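Local coordinates for protein thiosulfate sulfurtransferase (Pseudomonas aeruginosa, PDB 1YT8) that is built from four rhodanese-like domains and probably transfers sulfur from thiosulfate to cyanide, at residues D260-E265 with W341-G346. Numbering follows the deposited sequence.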
ATOM      1  N   ASP A 260      17.283 -14.010  12.663  1.00 18.40           N
ATOM      2  CA  ASP A 260      18.125 -13.825  13.842  1.00 20.12           C
ATOM      3  C   ASP A 260      19.278 -12.887  13.504  1.00 19.28           C
ATOM      4  O   ASP A 260      19.645 -12.026  14.302  1.00 20.05           O
ATOM      5  CB  ASP A 260      18.690 -15.162  14.339  1.00 21.47           C
ATOM      6  CG  ASP A 260      17.621 -16.079  14.914  1.00 24.67           C
ATOM      7  OD1 ASP A 260      16.581 -15.573  15.396  1.00 22.59           O
ATOM      8  OD2 ASP A 260      17.831 -17.312  14.901  1.00 24.35           O
ATOM      9  N   ARG A 261      19.832 -13.056  12.307  1.00 18.78           N
ATOM     10  CA  ARG A 261      20.952 -12.250  11.828  1.00 20.36           C
ATOM     11  C   ARG A 261      20.568 -10.769  11.763  1.00 19.03           C
ATOM     12  O   ARG A 261      21.373  -9.892  12.087  1.00 17.24           O
ATOM     13  CB  ARG A 261      21.364 -12.738  10.433  1.00 21.61           C
ATOM     14  CG  ARG A 261      22.842 -12.605  10.074  1.00 27.48           C
ATOM     15  CD  ARG A 261      23.302 -11.166   9.956  1.00 30.75           C
ATOM     16  NE  ARG A 261      24.590 -11.080   9.270  1.00 34.89           N
ATOM     17  CZ  ARG A 261      25.244  -9.946   9.028  1.00 38.13           C
ATOM     18  NH1 ARG A 261      24.739  -8.781   9.419  1.00 39.15           N
ATOM     19  NH2 ARG A 261      26.404  -9.975   8.383  1.00 41.15           N
ATOM     20  N   ALA A 262      19.335 -10.498  11.345  1.00 17.47           N
ATOM     21  CA  ALA A 262      18.853  -9.124  11.214  1.00 17.85           C
ATOM     22  C   ALA A 262      18.377  -8.502  12.527  1.00 18.35           C
ATOM     23  O   ALA A 262      18.019  -7.323  12.568  1.00 17.71           O
ATOM     24  CB  ALA A 262      17.739  -9.069  10.182  1.00 16.38           C
ATOM     25  N   GLY A 263      18.362  -9.293  13.595  1.00 17.70           N
ATOM     26  CA  GLY A 263      17.941  -8.771  14.883  1.00 17.80           C
ATOM     27  C   GLY A 263      16.448  -8.841  15.135  1.00 17.81           C
ATOM     28  O   GLY A 263      15.928  -8.149  16.013  1.00 18.86           O
ATOM     29  N   VAL A 264      15.751  -9.667  14.363  1.00 16.92           N
ATOM     30  CA  VAL A 264      14.315  -9.824  14.533  1.00 15.85           C
ATOM     31  C   VAL A 264      14.044 -10.412  15.918  1.00 17.41           C
ATOM     32  O   VAL A 264      14.695 -11.373  16.329  1.00 16.82           O
ATOM     33  CB  VAL A 264      13.732 -10.762  13.454  1.00 15.95           C
ATOM     34  CG1 VAL A 264      12.260 -11.041  13.736  1.00 14.84           C
ATOM     35  CG2 VAL A 264      13.902 -10.126  12.077  1.00 16.24           C
ATOM     36  N   GLU A 265      13.097  -9.826  16.640  1.00 17.59           N
ATOM     37  CA  GLU A 265      12.758 -10.306  17.973  1.00 18.45           C
ATOM     38  C   GLU A 265      11.777 -11.472  17.899  1.00 18.22           C
ATOM     39  O   GLU A 265      11.140 -11.692  16.867  1.00 18.10           O
ATOM     40  CB  GLU A 265      12.155  -9.169  18.806  1.00 20.08           C
ATOM     41  CG  GLU A 265      13.135  -8.048  19.116  1.00 24.19           C
ATOM     42  CD  GLU A 265      12.514  -6.938  19.951  1.00 27.56           C
ATOM     43  OE1 GLU A 265      11.904  -7.252  20.995  1.00 27.05           O
ATOM     44  OE2 GLU A 265      12.644  -5.758  19.567  1.00 27.35           O
ATOM     45  N   TRP A 341      13.627  -8.105   6.493  1.00 12.30           N
ATOM     46  CA  TRP A 341      13.667  -6.914   5.650  1.00 10.37           C
ATOM     47  C   TRP A 341      13.168  -5.678   6.404  1.00 10.53           C
ATOM     48  O   TRP A 341      13.755  -4.599   6.303  1.00 11.42           O
ATOM     49  CB  TRP A 341      12.841  -7.145   4.375  1.00 12.03           C
ATOM     50  CG  TRP A 341      13.513  -8.097   3.428  1.00 13.06           C
ATOM     51  CD1 TRP A 341      12.991  -9.249   2.906  1.00 11.89           C
ATOM     52  CD2 TRP A 341      14.849  -7.994   2.920  1.00 12.35           C
ATOM     53  NE1 TRP A 341      13.927  -9.872   2.105  1.00 12.87           N
ATOM     54  CE2 TRP A 341      15.074  -9.120   2.097  1.00 13.92           C
ATOM     55  CE3 TRP A 341      15.882  -7.055   3.083  1.00 13.62           C
ATOM     56  CZ2 TRP A 341      16.291  -9.334   1.436  1.00 13.60           C
ATOM     57  CZ3 TRP A 341      17.093  -7.269   2.427  1.00 14.95           C
ATOM     58  CH2 TRP A 341      17.286  -8.401   1.614  1.00 15.37           C
ATOM     59  N   LEU A 342      12.089  -5.835   7.166  1.00 12.72           N
ATOM     60  CA  LEU A 342      11.544  -4.722   7.944  1.00 12.92           C
ATOM     61  C   LEU A 342      12.566  -4.259   8.993  1.00 12.43           C
ATOM     62  O   LEU A 342      12.673  -3.068   9.293  1.00 10.96           O
ATOM     63  CB  LEU A 342      10.229  -5.156   8.613  1.00 11.88           C
ATOM     64  CG  LEU A 342       9.076  -5.386   7.625  1.00 12.74           C
ATOM     65  CD1 LEU A 342       7.965  -6.204   8.272  1.00 12.81           C
ATOM     66  CD2 LEU A 342       8.556  -4.045   7.140  1.00 13.75           C
ATOM     67  N   ALA A 343      13.320  -5.207   9.544  1.00 11.67           N
ATOM     68  CA  ALA A 343      14.341  -4.888  10.537  1.00 10.55           C
ATOM     69  C   ALA A 343      15.441  -4.049   9.885  1.00 11.82           C
ATOM     70  O   ALA A 343      15.931  -3.078  10.468  1.00 11.86           O
ATOM     71  CB  ALA A 343      14.932  -6.178  11.107  1.00 10.04           C
ATOM     72  N   GLN A 344      15.813  -4.421   8.665  1.00 12.36           N
ATOM     73  CA  GLN A 344      16.850  -3.711   7.931  1.00 12.40           C
ATOM     74  C   GLN A 344      16.375  -2.325   7.516  1.00 11.22           C
ATOM     75  O   GLN A 344      17.180  -1.430   7.254  1.00 12.43           O
ATOM     76  CB  GLN A 344      17.294  -4.547   6.725  1.00 11.96           C
ATOM     77  CG  GLN A 344      18.106  -5.776   7.161  1.00 14.14           C
ATOM     78  CD  GLN A 344      18.397  -6.756   6.040  1.00 12.81           C
ATOM     79  OE1 GLN A 344      19.269  -6.531   5.204  1.00 12.17           O
ATOM     80  NE2 GLN A 344      17.665  -7.859   6.026  1.00 12.28           N
HETATM   81  N   MSE A 345      15.061  -2.144   7.477  1.00 13.49           N
HETATM   82  CA  MSE A 345      14.497  -0.848   7.141  1.00 11.78           C
HETATM   83  C   MSE A 345      14.268  -0.055   8.428  1.00 12.35           C
HETATM   84  O   MSE A 345      13.520   0.924   8.451  1.00 12.61           O
HETATM   85  CB  MSE A 345      13.193  -1.006   6.353  1.00 14.21           C
HETATM   86  CG  MSE A 345      13.424  -1.386   4.896  1.00 14.61           C
HETATM   87 SE   MSE A 345      11.815  -1.244   3.805  1.00 24.73          SE
HETATM   88  CE  MSE A 345      10.926  -2.825   4.418  1.00 13.09           C
ATOM     89  N   GLY A 346      14.921  -0.508   9.500  1.00 13.64           N
ATOM     90  CA  GLY A 346      14.851   0.166  10.787  1.00 14.66           C
ATOM     91  C   GLY A 346      13.666  -0.079  11.701  1.00 14.28           C
ATOM     92  O   GLY A 346      13.538   0.594  12.725  1.00 14.14           O
TER
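Ala343 meets Ala262 and Val264 where two helix ends come together at the edge strand of a rhodanese-like alpha/beta fold. Helix 245-262 leads through Gly263 and Val264 into strand 265-267, an outer strand of a parallel five-stranded sheet. Helix 334-344 ends just before strand 348-352, the neighbour of that edge strand. The tight part is small: two alanine methyls, a valine branch and the Ala262 carbonyl O. Both partners lie on the same side of the Ala343 methyl. Ala262 CB is 4.1 Å from Ala343 CB, and Val264 CG2 is 4.2 Å from Ala343 CB. Val264 reaches that methyl with the branch that lies anti to its carbonyl carbon, while CG1 is anti to the backbone N (chi1 174°). Val351 and Val349 of the adjacent strand also touch Val264 and Ala343, respectively. No hydrogen bond crosses between the segments. Both helices close with a Schellman motif, with Gly263 and Gly346 at positive phi. In the first, Gly263 N bonds to Asp260 O at 3.1 Å. Gln344 makes a looser contact, its NE2 4.3 Å from Ala262 CB. That amide is held by Ser340 O through NE2 and by Ile529 N through OE1. On the solvent side, exposed Arg261 leans on Ile529 and Glu530, and Asp260 OD1 makes a salt bridge to Arg256 NE. The shortest approach involves a backbone oxygen: Ala262 O lies 3.6 Å from Ala343 CB.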